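Long-range contacts in fiber protein (PDB 3F0Y), which forms the trimeric knob at the end of the adenovirus fibre and probably engages the cellular receptor CD46 during attachment: residues L17-V21 and G104-A108; C28-D32 and S62-L68; F82-N87 and A115-M119; I154-L160 and I173-W179. One frame throughout, in Å; residues are numbered along the deposited sequence.

Contact 1. Residues L17-V21 and G104-A108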
loop_
_atom_site.group_PDB
_atom_site.type_symbol
_atom_site.label_atom_id
_atom_site.label_comp_id
_atom_site.label_asym_id
_atom_site.label_seq_id
_atom_site.Cartn_x
_atom_site.Cartn_y
_atom_site.Cartn_z
ATOM N N LEU A 17 -1.166 -17.527 0.100
ATOM C CA LEU A 17 -0.273 -18.409 -0.640
ATOM C C LEU A 17 1.106 -17.778 -0.539
ATOM O O LEU A 17 1.315 -16.673 -1.037
ATOM C CB LEU A 17 -0.718 -18.513 -2.100
ATOM C CG LEU A 17 0.040 -19.488 -3.001
ATOM C CD1 LEU A 17 -0.066 -20.911 -2.472
ATOM C CD2 LEU A 17 -0.484 -19.402 -4.430
ATOM N N TRP A 18 2.041 -18.457 0.123
ATOM C CA TRP A 18 3.331 -17.837 0.426
ATOM C C TRP A 18 4.512 -18.806 0.457
ATOM O O TRP A 18 4.346 -20.014 0.295
ATOM C CB TRP A 18 3.229 -17.031 1.735
ATOM C CG TRP A 18 3.194 -17.828 3.012
ATOM C CD1 TRP A 18 2.948 -19.162 3.154
ATOM C CD2 TRP A 18 3.389 -17.316 4.337
ATOM N NE1 TRP A 18 2.998 -19.516 4.478
ATOM C CE2 TRP A 18 3.259 -18.401 5.229
ATOM C CE3 TRP A 18 3.666 -16.045 4.855
ATOM C CZ2 TRP A 18 3.395 -18.255 6.611
ATOM C CZ3 TRP A 18 3.802 -15.899 6.228
ATOM C CH2 TRP A 18 3.665 -17.001 7.091
ATOM N N THR A 19 5.701 -18.244 0.660
ATOM C CA THR A 19 6.949 -19.001 0.730
ATOM C C THR A 19 7.277 -19.456 2.150
ATOM O O THR A 19 8.199 -20.248 2.352
ATOM C CB THR A 19 8.125 -18.122 0.275
ATOM O OG1 THR A 19 8.153 -16.930 1.071
ATOM C CG2 THR A 19 7.991 -17.753 -1.192
ATOM N N GLY A 20 6.537 -18.937 3.128
ATOM C CA GLY A 20 6.877 -19.105 4.535
ATOM C C GLY A 20 7.832 -18.006 4.963
ATOM O O GLY A 20 8.392 -17.297 4.122
ATOM N N VAL A 21 8.015 -17.865 6.272
ATOM C CA VAL A 21 8.878 -16.826 6.829
ATOM C C VAL A 21 10.313 -17.333 6.973
ATOM O O VAL A 21 10.545 -18.385 7.568
ATOM C CB VAL A 21 8.372 -16.360 8.208
ATOM C CG1 VAL A 21 9.257 -15.256 8.761
ATOM C CG2 VAL A 21 6.929 -15.889 8.112
ATOM N N GLY A 104 1.273 -21.582 10.484
ATOM C CA GLY A 104 2.115 -20.824 11.397
ATOM C C GLY A 104 3.005 -19.880 10.602
ATOM O O GLY A 104 2.523 -19.158 9.725
ATOM N N GLN A 105 4.304 -19.904 10.889
ATOM C CA GLN A 105 5.282 -19.085 10.166
ATOM C C GLN A 105 5.848 -19.801 8.939
ATOM O O GLN A 105 6.739 -19.277 8.265
ATOM C CB GLN A 105 6.428 -18.690 11.103
ATOM C CG GLN A 105 5.983 -17.897 12.322
ATOM C CD GLN A 105 5.381 -16.555 11.955
ATOM O OE1 GLN A 105 4.229 -16.268 12.284
ATOM N NE2 GLN A 105 6.153 -15.732 11.261
ATOM N N ASN A 106 5.318 -20.986 8.645
ATOM C CA ASN A 106 5.826 -21.835 7.576
ATOM C C ASN A 106 4.765 -22.096 6.523
ATOM O O ASN A 106 3.614 -21.683 6.672
ATOM C CB ASN A 106 6.296 -23.167 8.161
ATOM C CG ASN A 106 7.269 -22.988 9.307
ATOM O OD1 ASN A 106 8.168 -22.149 9.249
ATOM N ND2 ASN A 106 7.093 -23.780 10.359
ATOM N N MET A 107 5.161 -22.785 5.458
ATOM C CA MET A 107 4.222 -23.229 4.437
ATOM C C MET A 107 3.500 -24.486 4.907
ATOM O O MET A 107 4.073 -25.308 5.625
ATOM C CB MET A 107 4.956 -23.546 3.136
ATOM C CG MET A 107 5.636 -22.362 2.494
ATOM S SD MET A 107 6.420 -22.823 0.942
ATOM C CE MET A 107 7.816 -23.769 1.545
ATOM N N ALA A 108 2.244 -24.630 4.491
ATOM C CA ALA A 108 1.521 -25.887 4.654
ATOM C C ALA A 108 2.089 -26.912 3.675
ATOM O O ALA A 108 2.775 -26.547 2.718
ATOM C CB ALA A 108 0.035 -25.686 4.414
#

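Contact 2. Residues C28-D32 and S62-L68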
loop_
_atom_site.group_PDB
_atom_site.type_symbol
_atom_site.label_atom_id
_atom_site.label_comp_id
_atom_site.label_asym_id
_atom_site.label_seq_id
_atom_site.Cartn_x
_atom_site.Cartn_y
_atom_site.Cartn_z
ATOM N N CYS A 28 15.576 -19.511 -3.887
ATOM C CA CYS A 28 15.481 -18.730 -5.113
ATOM C C CYS A 28 16.844 -18.556 -5.780
ATOM O O CYS A 28 17.839 -18.277 -5.111
ATOM C CB CYS A 28 14.873 -17.363 -4.793
ATOM S SG CYS A 28 14.669 -16.271 -6.208
ATOM N N GLN A 29 16.875 -18.740 -7.098
ATOM C CA GLN A 29 18.055 -18.440 -7.904
ATOM C C GLN A 29 17.790 -17.157 -8.690
ATOM O O GLN A 29 17.232 -17.187 -9.790
ATOM C CB GLN A 29 18.385 -19.601 -8.847
ATOM C CG GLN A 29 19.666 -19.390 -9.653
ATOM C CD GLN A 29 20.068 -20.607 -10.466
ATOM O OE1 GLN A 29 19.736 -21.742 -10.122
ATOM N NE2 GLN A 29 20.792 -20.373 -11.554
ATOM N N MET A 30 18.185 -16.031 -8.102
ATOM C CA MET A 30 17.931 -14.716 -8.680
ATOM C C MET A 30 18.872 -14.394 -9.841
ATOM O O MET A 30 18.424 -13.984 -10.910
ATOM C CB MET A 30 18.063 -13.639 -7.599
ATOM C CG MET A 30 17.486 -12.292 -7.992
ATOM S SD MET A 30 15.687 -12.291 -8.003
ATOM C CE MET A 30 15.346 -12.219 -6.247
ATOM N N MET A 31 20.172 -14.576 -9.627
ATOM C CA MET A 31 21.176 -14.161 -10.610
ATOM C C MET A 31 21.389 -15.215 -11.693
ATOM O O MET A 31 21.350 -16.417 -11.422
ATOM C CB MET A 31 22.507 -13.871 -9.920
ATOM C CG MET A 31 22.423 -12.817 -8.837
ATOM S SD MET A 31 24.033 -12.413 -8.146
ATOM C CE MET A 31 24.487 -13.960 -7.377
ATOM N N ASP A 32 21.627 -14.750 -12.917
ATOM C CA ASP A 32 21.890 -15.639 -14.050
ATOM C C ASP A 32 23.230 -16.354 -13.864
ATOM O O ASP A 32 23.364 -17.535 -14.198
ATOM C CB ASP A 32 21.883 -14.848 -15.367
ATOM C CG ASP A 32 21.528 -15.712 -16.574
ATOM O OD1 ASP A 32 21.943 -16.889 -16.626
ATOM O OD2 ASP A 32 20.832 -15.203 -17.481
ATOM N N SER A 62 23.990 -15.976 -1.129
ATOM C CA SER A 62 25.280 -16.153 -1.802
ATOM C C SER A 62 26.128 -14.888 -1.699
ATOM O O SER A 62 25.600 -13.775 -1.628
ATOM C CB SER A 62 25.094 -16.550 -3.273
ATOM O OG SER A 62 24.873 -15.422 -4.103
ATOM N N ASN A 63 27.447 -15.066 -1.687
ATOM C CA ASN A 63 28.369 -13.939 -1.604
ATOM C C ASN A 63 28.191 -12.974 -2.773
ATOM O O ASN A 63 28.108 -11.763 -2.575
ATOM C CB ASN A 63 29.818 -14.428 -1.556
ATOM C CG ASN A 63 30.811 -13.286 -1.447
ATOM O OD1 ASN A 63 31.676 -13.115 -2.308
ATOM N ND2 ASN A 63 30.678 -12.483 -0.395
ATOM N N ASN A 64 28.126 -13.519 -3.985
ATOM C CA ASN A 64 27.988 -12.702 -5.190
ATOM C C ASN A 64 26.710 -11.871 -5.203
ATOM O O ASN A 64 26.721 -10.725 -5.651
ATOM C CB ASN A 64 28.063 -13.571 -6.450
ATOM C CG ASN A 64 29.480 -14.022 -6.769
ATOM O OD1 ASN A 64 30.441 -13.617 -6.113
ATOM N ND2 ASN A 64 29.615 -14.862 -7.789
ATOM N N PHE A 65 25.614 -12.446 -4.712
ATOM C CA PHE A 65 24.358 -11.708 -4.609
ATOM C C PHE A 65 24.442 -10.619 -3.543
ATOM O O PHE A 65 24.031 -9.482 -3.777
ATOM C CB PHE A 65 23.186 -12.641 -4.306
ATOM C CG PHE A 65 21.857 -11.944 -4.295
ATOM C CD1 PHE A 65 21.250 -11.569 -5.484
ATOM C CD2 PHE A 65 21.226 -11.641 -3.098
ATOM C CE1 PHE A 65 20.027 -10.913 -5.483
ATOM C CE2 PHE A 65 20.000 -10.985 -3.086
ATOM C CZ PHE A 65 19.399 -10.624 -4.282
ATOM N N ASN A 66 24.971 -10.973 -2.375
ATOM C CA ASN A 66 25.141 -10.016 -1.286
ATOM C C ASN A 66 26.077 -8.868 -1.647
ATOM O O ASN A 66 25.874 -7.737 -1.208
ATOM C CB ASN A 66 25.644 -10.721 -0.020
ATOM C CG ASN A 66 24.565 -11.550 0.652
ATOM O OD1 ASN A 66 23.376 -11.269 0.512
ATOM N ND2 ASN A 66 24.976 -12.570 1.392
ATOM N N MET A 67 27.086 -9.159 -2.465
ATOM C CA MET A 67 28.043 -8.142 -2.896
ATOM C C MET A 67 27.494 -7.200 -3.970
ATOM O O MET A 67 28.157 -6.224 -4.321
ATOM C CB MET A 67 29.338 -8.799 -3.383
ATOM C CG MET A 67 30.199 -9.364 -2.259
ATOM S SD MET A 67 30.802 -8.108 -1.115
ATOM C CE MET A 67 31.935 -7.207 -2.173
ATOM N N LEU A 68 26.294 -7.474 -4.488
ATOM C CA LEU A 68 25.642 -6.557 -5.429
ATOM C C LEU A 68 25.423 -5.178 -4.802
ATOM O O LEU A 68 25.378 -4.172 -5.508
ATOM C CB LEU A 68 24.307 -7.121 -5.927
ATOM C CG LEU A 68 24.350 -8.402 -6.765
ATOM C CD1 LEU A 68 22.942 -8.796 -7.181
ATOM C CD2 LEU A 68 25.247 -8.251 -7.989
#

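Contact 3. Residues F82-N87 and A115-M119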
loop_
_atom_site.group_PDB
_atom_site.type_symbol
_atom_site.label_atom_id
_atom_site.label_comp_id
_atom_site.label_asym_id
_atom_site.label_seq_id
_atom_site.Cartn_x
_atom_site.Cartn_y
_atom_site.Cartn_z
ATOM N N PHE A 82 3.622 -19.724 -13.624
ATOM C CA PHE A 82 2.622 -20.629 -13.069
ATOM C C PHE A 82 1.848 -21.308 -14.193
ATOM O O PHE A 82 1.592 -20.704 -15.236
ATOM C CB PHE A 82 1.652 -19.862 -12.169
ATOM C CG PHE A 82 2.323 -19.068 -11.081
ATOM C CD1 PHE A 82 2.805 -17.790 -11.332
ATOM C CD2 PHE A 82 2.458 -19.593 -9.802
ATOM C CE1 PHE A 82 3.423 -17.051 -10.328
ATOM C CE2 PHE A 82 3.075 -18.859 -8.792
ATOM C CZ PHE A 82 3.557 -17.588 -9.057
ATOM N N ASP A 83 1.475 -22.567 -13.972
ATOM C CA ASP A 83 0.685 -23.315 -14.953
ATOM C C ASP A 83 -0.796 -22.937 -14.864
ATOM O O ASP A 83 -1.183 -22.114 -14.031
ATOM C CB ASP A 83 0.896 -24.833 -14.789
ATOM C CG ASP A 83 0.465 -25.358 -13.427
ATOM O OD1 ASP A 83 -0.409 -24.748 -12.775
ATOM O OD2 ASP A 83 1.005 -26.406 -13.013
ATOM N N SER A 84 -1.616 -23.549 -15.720
ATOM C CA SER A 84 -3.048 -23.243 -15.797
ATOM C C SER A 84 -3.824 -23.486 -14.495
ATOM O O SER A 84 -4.920 -22.952 -14.324
ATOM C CB SER A 84 -3.697 -24.039 -16.936
ATOM O OG SER A 84 -3.574 -25.433 -16.715
ATOM N N ALA A 85 -3.262 -24.290 -13.594
ATOM C CA ALA A 85 -3.856 -24.533 -12.277
ATOM C C ALA A 85 -3.353 -23.563 -11.200
ATOM O O ALA A 85 -3.751 -23.667 -10.038
ATOM C CB ALA A 85 -3.593 -25.973 -11.846
ATOM N N GLY A 86 -2.480 -22.628 -11.580
ATOM C CA GLY A 86 -1.922 -21.655 -10.639
ATOM C C GLY A 86 -0.739 -22.166 -9.832
ATOM O O GLY A 86 -0.323 -21.530 -8.862
ATOM N N ASN A 87 -0.185 -23.309 -10.236
ATOM C CA ASN A 87 0.953 -23.903 -9.545
ATOM C C ASN A 87 2.274 -23.440 -10.150
ATOM O O ASN A 87 2.425 -23.394 -11.374
ATOM C CB ASN A 87 0.864 -25.431 -9.584
ATOM C CG ASN A 87 -0.275 -25.969 -8.741
ATOM O OD1 ASN A 87 -0.478 -25.538 -7.605
ATOM N ND2 ASN A 87 -1.023 -26.920 -9.290
ATOM N N ALA A 115 -5.796 -22.336 -6.032
ATOM C CA ALA A 115 -4.505 -21.734 -6.375
ATOM C C ALA A 115 -4.638 -20.739 -7.524
ATOM O O ALA A 115 -3.975 -19.701 -7.534
ATOM C CB ALA A 115 -3.498 -22.816 -6.735
ATOM N N LYS A 116 -5.508 -21.059 -8.479
ATOM C CA LYS A 116 -5.702 -20.231 -9.668
ATOM C C LYS A 116 -6.191 -18.819 -9.336
ATOM O O LYS A 116 -5.861 -17.866 -10.041
ATOM C CB LYS A 116 -6.681 -20.910 -10.630
ATOM C CG LYS A 116 -6.582 -20.409 -12.056
ATOM C CD LYS A 116 -7.323 -21.316 -13.029
ATOM C CE LYS A 116 -8.778 -20.934 -13.157
ATOM N NZ LYS A 116 -8.953 -19.707 -13.981
ATOM N N SER A 117 -6.962 -18.682 -8.260
ATOM C CA SER A 117 -7.495 -17.377 -7.863
ATOM C C SER A 117 -6.495 -16.498 -7.100
ATOM O O SER A 117 -6.847 -15.405 -6.667
ATOM C CB SER A 117 -8.782 -17.547 -7.054
ATOM O OG SER A 117 -8.615 -18.489 -6.017
ATOM N N PHE A 118 -5.263 -16.971 -6.929
ATOM C CA PHE A 118 -4.162 -16.117 -6.476
ATOM C C PHE A 118 -3.451 -15.458 -7.660
ATOM O O PHE A 118 -2.646 -14.549 -7.470
ATOM C CB PHE A 118 -3.137 -16.921 -5.671
ATOM C CG PHE A 118 -3.604 -17.298 -4.297
ATOM C CD1 PHE A 118 -4.206 -18.529 -4.064
ATOM C CD2 PHE A 118 -3.430 -16.428 -3.232
ATOM C CE1 PHE A 118 -4.632 -18.879 -2.788
ATOM C CE2 PHE A 118 -3.852 -16.771 -1.958
ATOM C CZ PHE A 118 -4.453 -17.997 -1.734
ATOM N N MET A 119 -3.748 -15.919 -8.872
ATOM C CA MET A 119 -3.017 -15.497 -10.063
ATOM C C MET A 119 -3.451 -14.126 -10.561
ATOM O O MET A 119 -4.587 -13.713 -10.331
ATOM C CB MET A 119 -3.222 -16.508 -11.192
ATOM C CG MET A 119 -2.702 -17.901 -10.890
ATOM S SD MET A 119 -0.915 -17.914 -10.691
ATOM C CE MET A 119 -0.759 -17.785 -8.914
#

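Contact 4. Residues I154-L160 and I173-W179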
loop_
_atom_site.group_PDB
_atom_site.type_symbol
_atom_site.label_atom_id
_atom_site.label_comp_id
_atom_site.label_asym_id
_atom_site.label_seq_id
_atom_site.Cartn_x
_atom_site.Cartn_y
_atom_site.Cartn_z
ATOM N N ILE A 154 15.462 1.583 -3.627
ATOM C CA ILE A 154 15.584 0.661 -4.751
ATOM C C ILE A 154 14.288 0.693 -5.551
ATOM O O ILE A 154 13.208 0.571 -4.979
ATOM C CB ILE A 154 15.839 -0.781 -4.264
ATOM C CG1 ILE A 154 17.144 -0.855 -3.465
ATOM C CG2 ILE A 154 15.878 -1.752 -5.442
ATOM C CD1 ILE A 154 17.408 -2.218 -2.852
ATOM N N ASP A 155 14.395 0.858 -6.869
ATOM C CA ASP A 155 13.221 0.861 -7.741
ATOM C C ASP A 155 12.717 -0.557 -7.960
ATOM O O ASP A 155 13.509 -1.481 -8.139
ATOM C CB ASP A 155 13.550 1.478 -9.102
ATOM C CG ASP A 155 13.961 2.930 -9.005
ATOM O OD1 ASP A 155 13.403 3.657 -8.158
ATOM O OD2 ASP A 155 14.841 3.344 -9.785
ATOM N N ILE A 156 11.398 -0.722 -7.955
ATOM C CA ILE A 156 10.792 -2.011 -8.256
ATOM C C ILE A 156 9.822 -1.875 -9.418
ATOM O O ILE A 156 8.976 -0.980 -9.432
ATOM C CB ILE A 156 10.053 -2.605 -7.049
ATOM C CG1 ILE A 156 11.019 -2.795 -5.882
ATOM C CG2 ILE A 156 9.416 -3.945 -7.423
ATOM C CD1 ILE A 156 10.392 -3.448 -4.675
ATOM N N SER A 157 9.971 -2.764 -10.392
ATOM C CA SER A 157 9.051 -2.869 -11.510
ATOM C C SER A 157 8.467 -4.272 -11.483
ATOM O O SER A 157 9.205 -5.253 -11.417
ATOM C CB SER A 157 9.788 -2.625 -12.826
ATOM O OG SER A 157 8.891 -2.613 -13.921
ATOM N N VAL A 158 7.141 -4.358 -11.506
ATOM C CA VAL A 158 6.451 -5.632 -11.623
ATOM C C VAL A 158 5.729 -5.667 -12.962
ATOM O O VAL A 158 5.057 -4.704 -13.333
ATOM C CB VAL A 158 5.435 -5.835 -10.481
ATOM C CG1 VAL A 158 4.685 -7.151 -10.654
ATOM C CG2 VAL A 158 6.133 -5.787 -9.135
ATOM N N MET A 159 5.898 -6.761 -13.700
ATOM C CA MET A 159 5.116 -6.996 -14.903
ATOM C C MET A 159 4.309 -8.269 -14.705
ATOM O O MET A 159 4.865 -9.324 -14.404
ATOM C CB MET A 159 6.000 -7.121 -16.144
ATOM C CG MET A 159 5.203 -7.088 -17.446
ATOM S SD MET A 159 6.212 -7.134 -18.940
ATOM C CE MET A 159 6.813 -8.820 -18.891
ATOM N N LEU A 160 2.995 -8.153 -14.862
ATOM C CA LEU A 160 2.097 -9.290 -14.734
ATOM C C LEU A 160 1.775 -9.835 -16.116
ATOM O O LEU A 160 1.424 -9.076 -17.017
ATOM C CB LEU A 160 0.812 -8.869 -14.025
ATOM C CG LEU A 160 1.012 -8.236 -12.646
ATOM C CD1 LEU A 160 -0.319 -7.796 -12.067
ATOM C CD2 LEU A 160 1.719 -9.197 -11.706
ATOM N N ILE A 173 4.501 -13.522 -12.993
ATOM C CA ILE A 173 4.823 -12.366 -12.171
ATOM C C ILE A 173 6.332 -12.172 -12.255
ATOM O O ILE A 173 7.096 -13.029 -11.820
ATOM C CB ILE A 173 4.413 -12.568 -10.696
ATOM C CG1 ILE A 173 2.917 -12.878 -10.581
ATOM C CG2 ILE A 173 4.753 -11.331 -9.878
ATOM C CD1 ILE A 173 2.471 -13.194 -9.166
ATOM N N ARG A 174 6.751 -11.057 -12.845
ATOM C CA ARG A 174 8.164 -10.721 -12.960
ATOM C C ARG A 174 8.435 -9.477 -12.130
ATOM O O ARG A 174 7.918 -8.406 -12.432
ATOM C CB ARG A 174 8.536 -10.464 -14.417
ATOM C CG ARG A 174 8.417 -11.678 -15.324
ATOM C CD ARG A 174 8.990 -11.367 -16.694
ATOM N NE ARG A 174 9.025 -12.525 -17.588
ATOM C CZ ARG A 174 8.076 -12.850 -18.465
ATOM N NH1 ARG A 174 6.966 -12.126 -18.581
ATOM N NH2 ARG A 174 8.242 -13.919 -19.234
ATOM N N ILE A 175 9.240 -9.631 -11.082
ATOM C CA ILE A 175 9.545 -8.542 -10.161
ATOM C C ILE A 175 11.007 -8.151 -10.326
ATOM O O ILE A 175 11.896 -8.955 -10.059
ATOM C CB ILE A 175 9.299 -8.956 -8.694
ATOM C CG1 ILE A 175 7.922 -9.610 -8.535
ATOM C CG2 ILE A 175 9.415 -7.749 -7.777
ATOM C CD1 ILE A 175 7.702 -10.231 -7.170
ATOM N N THR A 176 11.243 -6.918 -10.768
ATOM C CA THR A 176 12.593 -6.425 -11.030
ATOM C C THR A 176 12.986 -5.357 -10.019
ATOM O O THR A 176 12.350 -4.308 -9.940
ATOM C CB THR A 176 12.705 -5.818 -12.441
ATOM O OG1 THR A 176 12.421 -6.823 -13.419
ATOM C CG2 THR A 176 14.109 -5.259 -12.686
ATOM N N TRP A 177 14.033 -5.643 -9.249
ATOM C CA TRP A 177 14.651 -4.663 -8.366
ATOM C C TRP A 177 15.809 -4.034 -9.116
ATOM O O TRP A 177 16.580 -4.741 -9.769
ATOM C CB TRP A 177 15.198 -5.329 -7.105
ATOM C CG TRP A 177 14.158 -5.808 -6.150
ATOM C CD1 TRP A 177 13.679 -5.140 -5.066
ATOM C CD2 TRP A 177 13.480 -7.069 -6.180
ATOM N NE1 TRP A 177 12.737 -5.902 -4.419
ATOM C CE2 TRP A 177 12.598 -7.092 -5.081
ATOM C CE3 TRP A 177 13.534 -8.181 -7.028
ATOM C CZ2 TRP A 177 11.769 -8.184 -4.809
ATOM C CZ3 TRP A 177 12.711 -9.266 -6.757
ATOM C CH2 TRP A 177 11.841 -9.259 -5.656
ATOM N N SER A 178 15.938 -2.716 -9.023
ATOM C CA SER A 178 17.026 -2.022 -9.697
ATOM C C SER A 178 17.402 -0.718 -9.012
ATOM O O SER A 178 16.598 -0.108 -8.303
ATOM C CB SER A 178 16.662 -1.743 -11.158
ATOM O OG SER A 178 15.613 -0.795 -11.253
ATOM N N TRP A 179 18.642 -0.300 -9.228
ATOM C CA TRP A 179 19.051 1.046 -8.871
ATOM C C TRP A 179 20.182 1.526 -9.772
ATOM O O TRP A 179 20.950 0.724 -10.304
ATOM C CB TRP A 179 19.439 1.139 -7.394
ATOM C CG TRP A 179 20.648 0.354 -7.006
ATOM C CD1 TRP A 179 21.945 0.756 -7.097
ATOM C CD2 TRP A 179 20.671 -0.955 -6.426
ATOM N NE1 TRP A 179 22.779 -0.227 -6.627
ATOM C CE2 TRP A 179 22.024 -1.288 -6.206
ATOM C CE3 TRP A 179 19.681 -1.882 -6.077
ATOM C CZ2 TRP A 179 22.415 -2.512 -5.653
ATOM C CZ3 TRP A 179 20.070 -3.098 -5.527
ATOM C CH2 TRP A 179 21.425 -3.400 -5.322
HETATM O O HOH W 1 16.535 1.832 -11.468
HETATM O O HOH W 2 5.231 -11.033 -16.413
#

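Contact 1. Residues L17-V21 and G104-A108
W18 reaches from edge strand 16-18 of the adenovirus knob β-sandwich to the short antiparallel pair 102-103/106-107. The indole bends toward this pair because its CG sits between the backbone N and the carbonyl carbon (chi1 75°). The ring edge faces G104 O and N106 O, and NE1 donates to the latter at 3.1 Å. This bond is bent, 137° at the hydrogen, and the donor stands well above the N106 carbonyl plane rather than on a lone pair. On one face of the same ring, G20 CA rests 3.7 Å above the plane, over its centre. One residue on from G20, V21 N gives Q105 O, across the contact, a nearly straight bond of 2.8 Å. V21 and Q105 run side by side; CG2 of V21, beside its own backbone N, also packs against Q105 O at 3.4 Å. A neighbouring subunit continues the packing, its A50 meeting W18, its A124 meeting V21 and its R205 meeting Q105. Farther along, M107 sends an extended CB-CG-SD chain (chi2 -178°) past the 18-20 backbone. Its CG lies 3.3 Å from T19 O, and its SD 3.4 Å from the same oxygen.

Contact 2. Residues C28-D32 and S62-L68
S62 OG accepts from F65 N at 3.1 Å (155° at the hydrogen), and across the contact the methyl CE of M31 lies against it at 3.6 Å. S62 is thus the N-cap of 63-66, the short helix that follows strand 51-60 in the adenovirus knob domain, and M31 covers this capped end from the 28-32 loop. No hydrogen bond joins the two segments; the union is made by methionine side chains. M31 carries most of it. Its chain runs straight out to SD (chi2 -175°) and then bends, which lays CE across the first turn of the helix, 3.3 Å from F65 N and 3.7 Å from N64 CB. On the way, CG meets the edge of the F65 ring in its plane, 3.8 Å from CD1. The sulfur is at the edge too, in a Met-aromatic contact with SD 5.3 Å from the ring centroid. SD is also met by L68, whose CD1 approaches to 3.9 Å; the L68 side chain also lies beside a bound imidazole, probably from the crystallisation liquor. The loop backbone is held by D38, whose two carboxylate oxygens accept from M30 N and M31 N. F65 in turn stacks edge-to-face with F76 of strand 73-82. M30 enters the same buried region with CG anti to its backbone N (chi1 -165°), a setting that brings CG, though not the sulfur, up to the ring: M30 CG is 3.8 Å from F65 CE1.

Contact 3. Residues F82-N87 and A115-M119
M119 lays its thioether over one face of the F82 ring. CE is 3.9 Å from the ring centroid and only 15° off the normal, a CH-pi contact, while SD, also over the face, comes 3.5 Å from F82 CG and forms a Met-aromatic pair. Bends at chi2 and chi3 of M119 fold the chain back over the ring, and CG passes G86 CA on the way. Beside this pair the backbones close in, with G86 CA and K116 CA 4.2 Å apart. A115 CB presses on A85 O at 3.4 Å, and the aliphatic part of K116 runs past the neighbouring carbonyl, with CD 3.2 Å from S84 O. The lysine then leads away, and its NZ bonds to D207 O. In the next shell, D83 holds the loop in shape: its OD1 accepts from N87 N at 2.9 Å, from above the carboxylate plane, and more weakly from A85 N. K116 O likewise receives M119 N, which steadies the base of the methionine. The backbone bonds G86 N to D83 O and D83 N to N87 O, with G86 at positive phi (83°), make 83-87 a type I turn with a G1 bulge, here following strand 73-82 of the knob domain.

Contact 4. Residues I154-L160 and I173-W179
I154 meets the W177 indole at its edge, its CG2 near the ring plane, while I175 CG2 lies 3.6 Å above one face, offset toward the rim. I156 comes obliquely to the same ring, its CD1 3.4 Å from NE1. F76 of strand 73-82 also meets this indole, the two ring planes inclined by about 20°. At W179, I154 CG1 approaches CE3 obliquely at 3.8 Å, and F152 stacks edge-to-face. With CG2 anti to the backbone N and CG1 beside it (chi1 -61°), I154 reaches both indoles. The third flat group, the guanidinium of R174, has M159 CE 3.3 Å from NH1; its NE forms a salt bridge with E79. These side chains project from the antiparallel hairpin of strands 151-160 and 171-180, the inner strands of a four-stranded knob sheet. Hydrogen-bonded pairs D155-S178, S157-T176 and M159-R174 alternate with non-hydrogen-bonded pairs, whose apolar side chains share one face; there I156, V158, L160 and I173 pack on strand 199-204. I156 and I175 join through their CG2 methyls. The opposite face is more polar: one water spans D155 OD2 and S178 OG, and another donates to M159 O at 2.7 Å while accepting weakly from R174 NH1.

How the contacts relate
Contact 4 is the buried one, a regular strand pair with its centre about 8 Å from the centre of the chain; the other three, only partly buried, have centres about 14 to 15 Å from it and join loops or short elements. Backbone hydrogen bonds dominate contact 4, contact 1 has one backbone bond and one indole bond, and contacts 2 and 3 rely on methionine against phenylalanine, at the ring edge and over the face respectively. Contacts 2 and 3 both touch contact 4: M30 CE packs on W177, the carbonyl oxygen of L68 on W179, and F82 on I173. Contact 3 also touches contact 1, F118 on L17; contact 1 alone borders another subunit.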